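Side-chain contacts in CytC3 (Streptomyces, PDB 3GJA), which acts as a nonheme iron halogenase in biosynthesis, with a beta-barrel fold of the phytanoyl-CoA dioxygenase family: residues A[10-15]-A[24-29]; A[78-81]-A[85-88]; A[121-124]-A[129-132]. All coordinates share one frame; numbering follows the deposited sequence.

Contact 1: A[10-15]-A[24-29]; sequences FTFSPE and GYIGPV
Phe-12 meets Ile-26 and Val-29 in a small buried apolar cluster. It ties the residues leading into helix 14-23 to strand 25-30, an outermost strand of the antiparallel barrel sheet of this cupin-type fold. The cluster thus joins the start of the helix to the strand that follows it. The Phe-12 and Ile-26 side chains arrive from opposite directions. Ile-26 brings two branches to the far end of the ring. Its CD1 lies 3.7 Å from Phe-12 CE1. This methyl makes an off-centre CH-pi contact: CD1 lies 30° off the ring normal, 4.1 Å from the centroid of the Phe-12 ring. Ile-26 CG2 is 3.8 Å from Phe-12 CZ. The Ile-26 chain is fully extended, with CG1 anti to the backbone N (chi1 -176°), and this carries CD1 out to the ring. Val-29 crosses Phe-12 at about a right angle. Its CG1 lies at the ring edge, 4.1 Å from Phe-12 CE1. No hydrogen bond joins the two segments.

The next shell holds the ring in place. Arg-89 and Leu-93 of helix 84-94 touch it, and Ser-92 OG is hydrogen-bonded to Phe-12 N. Strand 25-30 is hydrogen-bonded to strand 230-235, whose Ile-233 touches both Phe-12 and Ile-26. A cis peptide bond precedes Pro-28, between Ile-26 and Val-29.

Further out, Ser-13 is the N-cap of the helix and forms a capping box. Its side chain caps a backbone N in the first turn, and Glu-16 OE1 accepts a hydrogen bond from Ser-13 N. After the helix, Gly-24 turns the chain with a positive phi of 87°, where a CB would press on the carbonyl O of the residue before.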
ATOM      1  N   PHE A  10      14.191  -8.825   8.940  1.00 51.98           N
ATOM      2  CA  PHE A  10      13.860  -7.404   9.035  1.00 50.56           C
ATOM      3  C   PHE A  10      12.724  -7.114  10.010  1.00 50.43           C
ATOM      4  O   PHE A  10      12.066  -6.078   9.929  1.00 51.51           O
ATOM      5  CB  PHE A  10      13.531  -6.854   7.648  1.00 49.17           C
ATOM      6  CG  PHE A  10      14.710  -6.825   6.725  1.00 48.93           C
ATOM      7  CD1 PHE A  10      15.675  -5.830   6.842  1.00 50.19           C
ATOM      8  CD2 PHE A  10      14.889  -7.820   5.773  1.00 49.06           C
ATOM      9  CE1 PHE A  10      16.803  -5.828   6.023  1.00 48.42           C
ATOM     10  CE2 PHE A  10      16.013  -7.830   4.953  1.00 48.15           C
ATOM     11  CZ  PHE A  10      16.971  -6.833   5.079  1.00 48.61           C
ATOM     12  N   THR A  11      12.509  -8.036  10.940  1.00 49.58           N
ATOM     13  CA  THR A  11      11.476  -7.899  11.955  1.00 48.91           C
ATOM     14  C   THR A  11      11.751  -6.652  12.788  1.00 48.69           C
ATOM     15  O   THR A  11      12.901  -6.315  13.040  1.00 49.53           O
ATOM     16  CB  THR A  11      11.473  -9.120  12.899  1.00 49.74           C
ATOM     17  OG1 THR A  11      11.250 -10.311  12.138  1.00 51.34           O
ATOM     18  CG2 THR A  11      10.382  -8.982  13.954  1.00 50.10           C
ATOM     19  N   PHE A  12      10.700  -5.960  13.210  1.00 48.08           N
ATOM     20  CA  PHE A  12      10.890  -4.773  14.034  1.00 48.25           C
ATOM     21  C   PHE A  12      11.276  -5.178  15.451  1.00 49.69           C
ATOM     22  O   PHE A  12      10.933  -6.262  15.917  1.00 47.55           O
ATOM     23  CB  PHE A  12       9.609  -3.943  14.108  1.00 47.87           C
ATOM     24  CG  PHE A  12       9.409  -3.019  12.947  1.00 45.65           C
ATOM     25  CD1 PHE A  12      10.428  -2.164  12.536  1.00 43.98           C
ATOM     26  CD2 PHE A  12       8.179  -2.961  12.299  1.00 43.40           C
ATOM     27  CE1 PHE A  12      10.226  -1.259  11.497  1.00 44.05           C
ATOM     28  CE2 PHE A  12       7.963  -2.062  11.259  1.00 43.54           C
ATOM     29  CZ  PHE A  12       8.989  -1.208  10.856  1.00 43.45           C
ATOM     30  N   SER A  13      11.989  -4.294  16.133  1.00 51.35           N
ATOM     31  CA  SER A  13      12.394  -4.542  17.505  1.00 53.44           C
ATOM     32  C   SER A  13      11.161  -4.273  18.359  1.00 54.93           C
ATOM     33  O   SER A  13      10.203  -3.661  17.892  1.00 55.30           O
ATOM     34  CB  SER A  13      13.502  -3.573  17.907  1.00 53.98           C
ATOM     35  OG  SER A  13      12.999  -2.251  18.000  1.00 54.54           O
ATOM     36  N   PRO A  14      11.163  -4.728  19.618  1.00 56.59           N
ATOM     37  CA  PRO A  14       9.994  -4.481  20.468  1.00 56.91           C
ATOM     38  C   PRO A  14       9.725  -2.986  20.642  1.00 57.30           C
ATOM     39  O   PRO A  14       8.575  -2.561  20.765  1.00 57.29           O
ATOM     40  CB  PRO A  14      10.370  -5.172  21.778  1.00 57.11           C
ATOM     41  CG  PRO A  14      11.872  -5.099  21.782  1.00 56.87           C
ATOM     42  CD  PRO A  14      12.208  -5.452  20.361  1.00 56.52           C
ATOM     43  N   GLU A  15      10.791  -2.191  20.640  1.00 57.34           N
ATOM     44  CA  GLU A  15      10.670  -0.746  20.793  1.00 58.39           C
ATOM     45  C   GLU A  15       9.995  -0.119  19.571  1.00 57.70           C
ATOM     46  O   GLU A  15       9.070   0.687  19.696  1.00 56.53           O
ATOM     47  CB  GLU A  15      12.050  -0.115  20.979  1.00 61.25           C
ATOM     48  CG  GLU A  15      12.002   1.388  21.216  1.00 67.51           C
ATOM     49  CD  GLU A  15      13.381   2.023  21.291  1.00 71.44           C
ATOM     50  OE1 GLU A  15      14.215   1.549  22.096  1.00 72.82           O
ATOM     51  OE2 GLU A  15      13.628   3.004  20.552  1.00 74.01           O
ATOM     52  N   GLY A  24       0.906   5.164  14.973  1.00 41.05           N
ATOM     53  CA  GLY A  24       0.078   4.743  13.859  1.00 39.58           C
ATOM     54  C   GLY A  24       0.904   4.681  12.586  1.00 39.34           C
ATOM     55  O   GLY A  24       0.389   4.388  11.510  1.00 39.21           O
ATOM     56  N   TYR A  25       2.193   4.975  12.707  1.00 38.53           N
ATOM     57  CA  TYR A  25       3.096   4.930  11.563  1.00 38.10           C
ATOM     58  C   TYR A  25       4.524   4.785  12.056  1.00 37.36           C
ATOM     59  O   TYR A  25       4.795   4.874  13.252  1.00 36.14           O
ATOM     60  CB  TYR A  25       3.010   6.211  10.731  1.00 38.72           C
ATOM     61  CG  TYR A  25       3.515   7.429  11.467  1.00 40.99           C
ATOM     62  CD1 TYR A  25       2.682   8.134  12.332  1.00 42.28           C
ATOM     63  CD2 TYR A  25       4.843   7.844  11.345  1.00 41.52           C
ATOM     64  CE1 TYR A  25       3.152   9.215  13.059  1.00 43.12           C
ATOM     65  CE2 TYR A  25       5.326   8.929  12.074  1.00 42.72           C
ATOM     66  CZ  TYR A  25       4.471   9.607  12.930  1.00 42.82           C
ATOM     67  OH  TYR A  25       4.928  10.668  13.674  1.00 43.89           O
ATOM     68  N   ILE A  26       5.433   4.558  11.120  1.00 36.82           N
ATOM     69  CA  ILE A  26       6.837   4.433  11.446  1.00 38.18           C
ATOM     70  C   ILE A  26       7.607   4.575  10.159  1.00 38.24           C
ATOM     71  O   ILE A  26       7.251   3.992   9.138  1.00 39.22           O
ATOM     72  CB  ILE A  26       7.186   3.070  12.117  1.00 39.74           C
ATOM     73  CG1 ILE A  26       8.661   3.066  12.524  1.00 40.49           C
ATOM     74  CG2 ILE A  26       6.927   1.917  11.163  1.00 37.36           C
ATOM     75  CD1 ILE A  26       9.088   1.808  13.235  1.00 43.93           C
ATOM     76  N   GLY A  27       8.659   5.377  10.213  1.00 38.58           N
ATOM     77  CA  GLY A  27       9.476   5.598   9.044  1.00 38.18           C
ATOM     78  C   GLY A  27      10.380   6.779   9.313  1.00 39.67           C
ATOM     79  O   GLY A  27      10.182   7.506  10.289  1.00 39.18           O
ATOM     80  N   PRO A  28      11.385   6.998   8.459  1.00 39.90           N
ATOM     81  CA  PRO A  28      11.644   6.151   7.288  1.00 39.87           C
ATOM     82  C   PRO A  28      12.297   4.794   7.574  1.00 40.23           C
ATOM     83  O   PRO A  28      13.011   4.629   8.563  1.00 41.89           O
ATOM     84  CB  PRO A  28      12.538   7.035   6.423  1.00 40.02           C
ATOM     85  CG  PRO A  28      13.299   7.831   7.437  1.00 40.84           C
ATOM     86  CD  PRO A  28      12.229   8.206   8.435  1.00 39.16           C
ATOM     87  N   VAL A  29      12.028   3.822   6.707  1.00 39.43           N
ATOM     88  CA  VAL A  29      12.626   2.490   6.803  1.00 39.36           C
ATOM     89  C   VAL A  29      13.152   2.205   5.400  1.00 39.38           C
ATOM     90  O   VAL A  29      12.456   2.443   4.406  1.00 38.87           O
ATOM     91  CB  VAL A  29      11.610   1.388   7.202  1.00 38.61           C
ATOM     92  CG1 VAL A  29      11.155   1.592   8.639  1.00 38.80           C
ATOM     93  CG2 VAL A  29      10.426   1.395   6.258  1.00 39.11           C
TER

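Contact 2: A[78-81]-A[85-88]; sequences AEHI and EIVD
Ile-86 makes the main van der Waals contact, pushing its CD1 against His-80. This methyl is 3.8 Å from both His-80 NE2 and His-80 CD2, and it approaches the imidazole obliquely. The same methyl lies 3.5 Å from the backbone His-80 O, so it sits against both the ring and the carbonyl. The two side chains cross at about a right angle. His-80 starts out pointing away from residues 85-88. With CG anti to the backbone N (chi1 -163°), the ring end comes back to Ile-86. Val-87 makes a second contact of methyl against carbonyl, its CG2 standing 3.6 Å from Ile-81 O.

These contacts pack the end of helix 75-82 against the start of helix 84-94, two helices joined by a very short turn. The nearest backbones are those of Ile-81 and Ile-86, with CA atoms 7.2 Å apart. Together the two segments bury 140 Å² of surface. Both helices lie on the barrel sheet: Ile-81 touches Ala-258 and Cys-100, Ile-86 touches Tyr-260, and Val-87 touches Leu-98.

No hydrogen bond crosses between the segments, and the buried polar atoms find partners in the sheet. His-80 NE2 is hydrogen-bonded to Thr-151 OG1, and Ile-81 O accepts from Tyr-260 OH.

Salt bridges work through the turn. Arg-83 reaches Glu-79 OE2 with NH2 and Glu-85 OE2 with NH1, so one guanidinium spans the two helices.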
ATOM      1  N   ALA A  78       6.033  -7.116  -8.586  1.00 34.76           N
ATOM      2  CA  ALA A  78       5.658  -8.373  -7.940  1.00 35.16           C
ATOM      3  C   ALA A  78       6.684  -8.632  -6.839  1.00 34.49           C
ATOM      4  O   ALA A  78       6.340  -9.033  -5.726  1.00 35.58           O
ATOM      5  CB  ALA A  78       5.668  -9.522  -8.949  1.00 31.86           C
ATOM      6  N   GLU A  79       7.947  -8.381  -7.158  1.00 33.94           N
ATOM      7  CA  GLU A  79       9.020  -8.579  -6.199  1.00 34.36           C
ATOM      8  C   GLU A  79       8.958  -7.548  -5.074  1.00 33.80           C
ATOM      9  O   GLU A  79       9.195  -7.873  -3.909  1.00 33.55           O
ATOM     10  CB  GLU A  79      10.376  -8.476  -6.894  1.00 33.77           C
ATOM     11  CG  GLU A  79      11.541  -8.657  -5.945  1.00 36.41           C
ATOM     12  CD  GLU A  79      12.866  -8.313  -6.575  1.00 37.22           C
ATOM     13  OE1 GLU A  79      12.897  -8.065  -7.796  1.00 39.70           O
ATOM     14  OE2 GLU A  79      13.879  -8.294  -5.847  1.00 38.63           O
ATOM     15  N   HIS A  80       8.641  -6.303  -5.424  1.00 34.90           N
ATOM     16  CA  HIS A  80       8.567  -5.240  -4.426  1.00 33.38           C
ATOM     17  C   HIS A  80       7.636  -5.591  -3.270  1.00 33.06           C
ATOM     18  O   HIS A  80       8.018  -5.471  -2.112  1.00 33.08           O
ATOM     19  CB  HIS A  80       8.105  -3.923  -5.067  1.00 33.95           C
ATOM     20  CG  HIS A  80       8.393  -2.714  -4.229  1.00 34.29           C
ATOM     21  ND1 HIS A  80       9.601  -2.050  -4.272  1.00 35.43           N
ATOM     22  CD2 HIS A  80       7.653  -2.084  -3.285  1.00 35.51           C
ATOM     23  CE1 HIS A  80       9.593  -1.067  -3.390  1.00 35.10           C
ATOM     24  NE2 HIS A  80       8.423  -1.066  -2.776  1.00 35.22           N
ATOM     25  N   ILE A  81       6.419  -6.039  -3.571  1.00 34.46           N
ATOM     26  CA  ILE A  81       5.478  -6.361  -2.496  1.00 35.39           C
ATOM     27  C   ILE A  81       5.871  -7.601  -1.689  1.00 37.30           C
ATOM     28  O   ILE A  81       5.383  -7.800  -0.575  1.00 37.54           O
ATOM     29  CB  ILE A  81       4.012  -6.501  -3.037  1.00 35.61           C
ATOM     30  CG1 ILE A  81       3.909  -7.629  -4.068  1.00 36.95           C
ATOM     31  CG2 ILE A  81       3.570  -5.189  -3.679  1.00 32.11           C
ATOM     32  CD1 ILE A  81       3.463  -8.952  -3.481  1.00 38.51           C
ATOM     33  N   GLU A  85      12.314  -6.836   3.402  1.00 39.40           N
ATOM     34  CA  GLU A  85      12.445  -5.529   4.036  1.00 38.97           C
ATOM     35  C   GLU A  85      11.070  -4.924   4.316  1.00 38.70           C
ATOM     36  O   GLU A  85      10.918  -4.088   5.207  1.00 38.39           O
ATOM     37  CB  GLU A  85      13.276  -4.590   3.158  1.00 38.69           C
ATOM     38  CG  GLU A  85      14.715  -5.060   2.968  1.00 41.51           C
ATOM     39  CD  GLU A  85      14.894  -6.009   1.789  1.00 41.51           C
ATOM     40  OE1 GLU A  85      13.941  -6.728   1.423  1.00 40.12           O
ATOM     41  OE2 GLU A  85      16.005  -6.042   1.231  1.00 44.85           O
ATOM     42  N   ILE A  86      10.067  -5.346   3.553  1.00 37.78           N
ATOM     43  CA  ILE A  86       8.717  -4.859   3.779  1.00 37.45           C
ATOM     44  C   ILE A  86       7.926  -5.870   4.603  1.00 38.09           C
ATOM     45  O   ILE A  86       7.419  -5.549   5.680  1.00 38.71           O
ATOM     46  CB  ILE A  86       7.965  -4.604   2.455  1.00 34.73           C
ATOM     47  CG1 ILE A  86       8.545  -3.377   1.750  1.00 35.66           C
ATOM     48  CG2 ILE A  86       6.482  -4.379   2.730  1.00 34.07           C
ATOM     49  CD1 ILE A  86       7.877  -3.064   0.411  1.00 32.16           C
ATOM     50  N   VAL A  87       7.839  -7.094   4.089  1.00 37.80           N
ATOM     51  CA  VAL A  87       7.097  -8.174   4.729  1.00 38.34           C
ATOM     52  C   VAL A  87       7.499  -8.496   6.171  1.00 39.12           C
ATOM     53  O   VAL A  87       6.634  -8.677   7.025  1.00 38.52           O
ATOM     54  CB  VAL A  87       7.178  -9.453   3.870  1.00 39.77           C
ATOM     55  CG1 VAL A  87       6.579 -10.630   4.620  1.00 40.50           C
ATOM     56  CG2 VAL A  87       6.437  -9.230   2.561  1.00 38.31           C
ATOM     57  N   ASP A  88       8.792  -8.576   6.459  1.00 39.25           N
ATOM     58  CA  ASP A  88       9.192  -8.866   7.832  1.00 41.43           C
ATOM     59  C   ASP A  88       8.733  -7.752   8.771  1.00 41.47           C
ATOM     60  O   ASP A  88       8.356  -8.009   9.915  1.00 41.06           O
ATOM     61  CB  ASP A  88      10.713  -9.021   7.963  1.00 43.92           C
ATOM     62  CG  ASP A  88      11.248 -10.245   7.242  1.00 44.16           C
ATOM     63  OD1 ASP A  88      10.455 -11.159   6.935  1.00 42.89           O
ATOM     64  OD2 ASP A  88      12.473 -10.288   6.998  1.00 45.39           O
TER

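Contact 3: A[121-124]-A[129-132]; sequences ATFA and KPQI. With ACT (acetate ion), chain C.
Gln-131 grips Thr-122 O twice. The Gln-131 backbone N gives the longer bond, 3.3 Å to Thr-122 O. Its NE2 comes from the opposite face of the carbonyl plane, 2.9 Å from Thr-122 O and well above that plane. The acceptor lies in the Gln-131 amide plane. CG of Gln-131 is anti to the carbonyl carbon (chi1 -53°) and the chain extends beyond it, which carries the amide there. The same NE2 donates to an acetate oxygen, while OE1 is hydrogen-bonded to Arg-102. Replacing Gln-131 by an alanine would probably leave Thr-122 O with one donor and strip the acetate of an amide partner.

The Phe-123 ring crosses Pro-130 obliquely, with Lys-129 C and Pro-130 N in plane at its edge. Phe-123 and Pro-130 form a single beta bridge, flanked by Gln-131 N to Thr-122 O and Ala-124 N to Lys-129 O (2.7 Å). Thr-122 OG1 is hydrogen-bonded to Ile-144 O and to a water that accepts from Ile-132 N. The loop follows a His-X-Ala sequence that probably serves in iron binding, as in related halogenases. The acetate, probably from the crystallisation liquor, is also hydrogen-bonded to Lys-62, Arg-102 and His-125 N, consistent with a site that can hold a carboxylate.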
ATOM      1  N   ALA A 121     -10.295   6.260   4.455  1.00 38.52           N
ATOM      2  CA  ALA A 121     -11.062   5.046   4.720  1.00 38.87           C
ATOM      3  C   ALA A 121     -10.804   4.021   3.615  1.00 40.14           C
ATOM      4  O   ALA A 121     -10.239   4.358   2.575  1.00 42.45           O
ATOM      5  CB  ALA A 121     -12.546   5.381   4.788  1.00 36.37           C
ATOM      6  N   THR A 122     -11.213   2.776   3.830  1.00 39.67           N
ATOM      7  CA  THR A 122     -10.995   1.746   2.821  1.00 39.73           C
ATOM      8  C   THR A 122     -12.244   1.392   2.018  1.00 42.12           C
ATOM      9  O   THR A 122     -12.308   0.331   1.386  1.00 42.21           O
ATOM     10  CB  THR A 122     -10.429   0.463   3.445  1.00 38.86           C
ATOM     11  OG1 THR A 122     -11.212   0.091   4.583  1.00 40.09           O
ATOM     12  CG2 THR A 122      -8.981   0.673   3.862  1.00 37.36           C
ATOM     13  N   PHE A 123     -13.235   2.278   2.044  1.00 40.47           N
ATOM     14  CA  PHE A 123     -14.462   2.054   1.294  1.00 40.33           C
ATOM     15  C   PHE A 123     -14.190   2.376  -0.168  1.00 40.53           C
ATOM     16  O   PHE A 123     -13.320   3.192  -0.481  1.00 41.64           O
ATOM     17  CB  PHE A 123     -15.580   2.969   1.797  1.00 39.99           C
ATOM     18  CG  PHE A 123     -15.992   2.707   3.217  1.00 44.06           C
ATOM     19  CD1 PHE A 123     -16.661   1.535   3.558  1.00 43.53           C
ATOM     20  CD2 PHE A 123     -15.706   3.631   4.221  1.00 42.38           C
ATOM     21  CE1 PHE A 123     -17.039   1.285   4.880  1.00 43.86           C
ATOM     22  CE2 PHE A 123     -16.076   3.392   5.540  1.00 43.24           C
ATOM     23  CZ  PHE A 123     -16.743   2.215   5.871  1.00 44.99           C
ATOM     24  N   ALA A 124     -14.935   1.731  -1.058  1.00 40.34           N
ATOM     25  CA  ALA A 124     -14.806   1.966  -2.489  1.00 40.64           C
ATOM     26  C   ALA A 124     -15.548   3.270  -2.785  1.00 42.93           C
ATOM     27  O   ALA A 124     -16.700   3.447  -2.379  1.00 42.40           O
ATOM     28  CB  ALA A 124     -15.435   0.817  -3.266  1.00 40.94           C
ATOM     29  N   LYS A 129     -18.906   0.695  -0.712  1.00 45.56           N
ATOM     30  CA  LYS A 129     -18.766  -0.639  -0.120  1.00 46.46           C
ATOM     31  C   LYS A 129     -17.423  -0.796   0.578  1.00 46.34           C
ATOM     32  O   LYS A 129     -16.409  -0.267   0.118  1.00 46.75           O
ATOM     33  CB  LYS A 129     -18.859  -1.726  -1.192  1.00 48.31           C
ATOM     34  CG  LYS A 129     -20.215  -1.897  -1.844  1.00 50.38           C
ATOM     35  CD  LYS A 129     -20.151  -3.028  -2.861  1.00 54.33           C
ATOM     36  CE  LYS A 129     -21.457  -3.190  -3.613  1.00 55.61           C
ATOM     37  NZ  LYS A 129     -21.369  -4.314  -4.586  1.00 59.09           N
ATOM     38  N   PRO A 130     -17.394  -1.529   1.702  1.00 45.41           N
ATOM     39  CA  PRO A 130     -16.125  -1.715   2.404  1.00 44.59           C
ATOM     40  C   PRO A 130     -15.315  -2.743   1.621  1.00 44.29           C
ATOM     41  O   PRO A 130     -15.806  -3.834   1.330  1.00 44.15           O
ATOM     42  CB  PRO A 130     -16.566  -2.226   3.768  1.00 43.95           C
ATOM     43  CG  PRO A 130     -17.744  -3.068   3.415  1.00 45.39           C
ATOM     44  CD  PRO A 130     -18.493  -2.196   2.421  1.00 45.44           C
ATOM     45  N   GLN A 131     -14.086  -2.389   1.263  1.00 43.15           N
ATOM     46  CA  GLN A 131     -13.239  -3.297   0.499  1.00 43.36           C
ATOM     47  C   GLN A 131     -12.467  -4.205   1.442  1.00 43.56           C
ATOM     48  O   GLN A 131     -11.911  -5.222   1.030  1.00 43.74           O
ATOM     49  CB  GLN A 131     -12.271  -2.495  -0.378  1.00 41.18           C
ATOM     50  CG  GLN A 131     -12.957  -1.451  -1.252  1.00 40.63           C
ATOM     51  CD  GLN A 131     -11.981  -0.586  -2.038  1.00 40.52           C
ATOM     52  OE1 GLN A 131     -11.698  -0.849  -3.202  1.00 41.73           O
ATOM     53  NE2 GLN A 131     -11.460   0.451  -1.394  1.00 40.05           N
ATOM     54  N   ILE A 132     -12.463  -3.837   2.719  1.00 44.74           N
ATOM     55  CA  ILE A 132     -11.744  -4.580   3.744  1.00 45.54           C
ATOM     56  C   ILE A 132     -12.626  -4.817   4.969  1.00 47.58           C
ATOM     57  O   ILE A 132     -13.239  -3.883   5.490  1.00 47.16           O
ATOM     58  CB  ILE A 132     -10.479  -3.794   4.183  1.00 45.12           C
ATOM     59  CG1 ILE A 132      -9.453  -3.774   3.043  1.00 45.05           C
ATOM     60  CG2 ILE A 132      -9.899  -4.384   5.460  1.00 40.34           C
ATOM     61  CD1 ILE A 132      -8.893  -5.146   2.674  1.00 43.37           C
TER
HETATM   62  C   ACT C 320     -11.354   2.700  -3.988  1.00 54.37           C
HETATM   63  O   ACT C 320     -10.308   2.396  -3.193  1.00 53.95           O
HETATM   64  OXT ACT C 320     -12.038   3.672  -3.745  1.00 54.20           O
HETATM   65  CH3 ACT C 320     -11.674   1.832  -5.177  1.00 52.49           C
HETATM   66  O   HOH W   1     -13.484  -1.560   4.080  1.00 36.42           O

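The three contacts come in series along the chain, each closing before the next opens. Contacts 1 and 2 are neighbours, with centres about 15 Å apart, and they touch. Phe-10 N probably hydrogen-bonds to Asp-88 OD2 at 3.0 Å, and the Phe-10 ring packs on Glu-85. Helix 84-94 is their shared element: it carries one side of contact 2 and also backs Phe-12. Contact 3 lies apart, its centre about 26 Å from that of contact 1 and about 23 Å from that of contact 2, across the chain's centre from contact 2. The antiparallel sheet relates them: strand 25-30 forms one border, and strand 98-108 meets both contacts 2 and 3. The helical packing is thus separate from the acetate-binding loop.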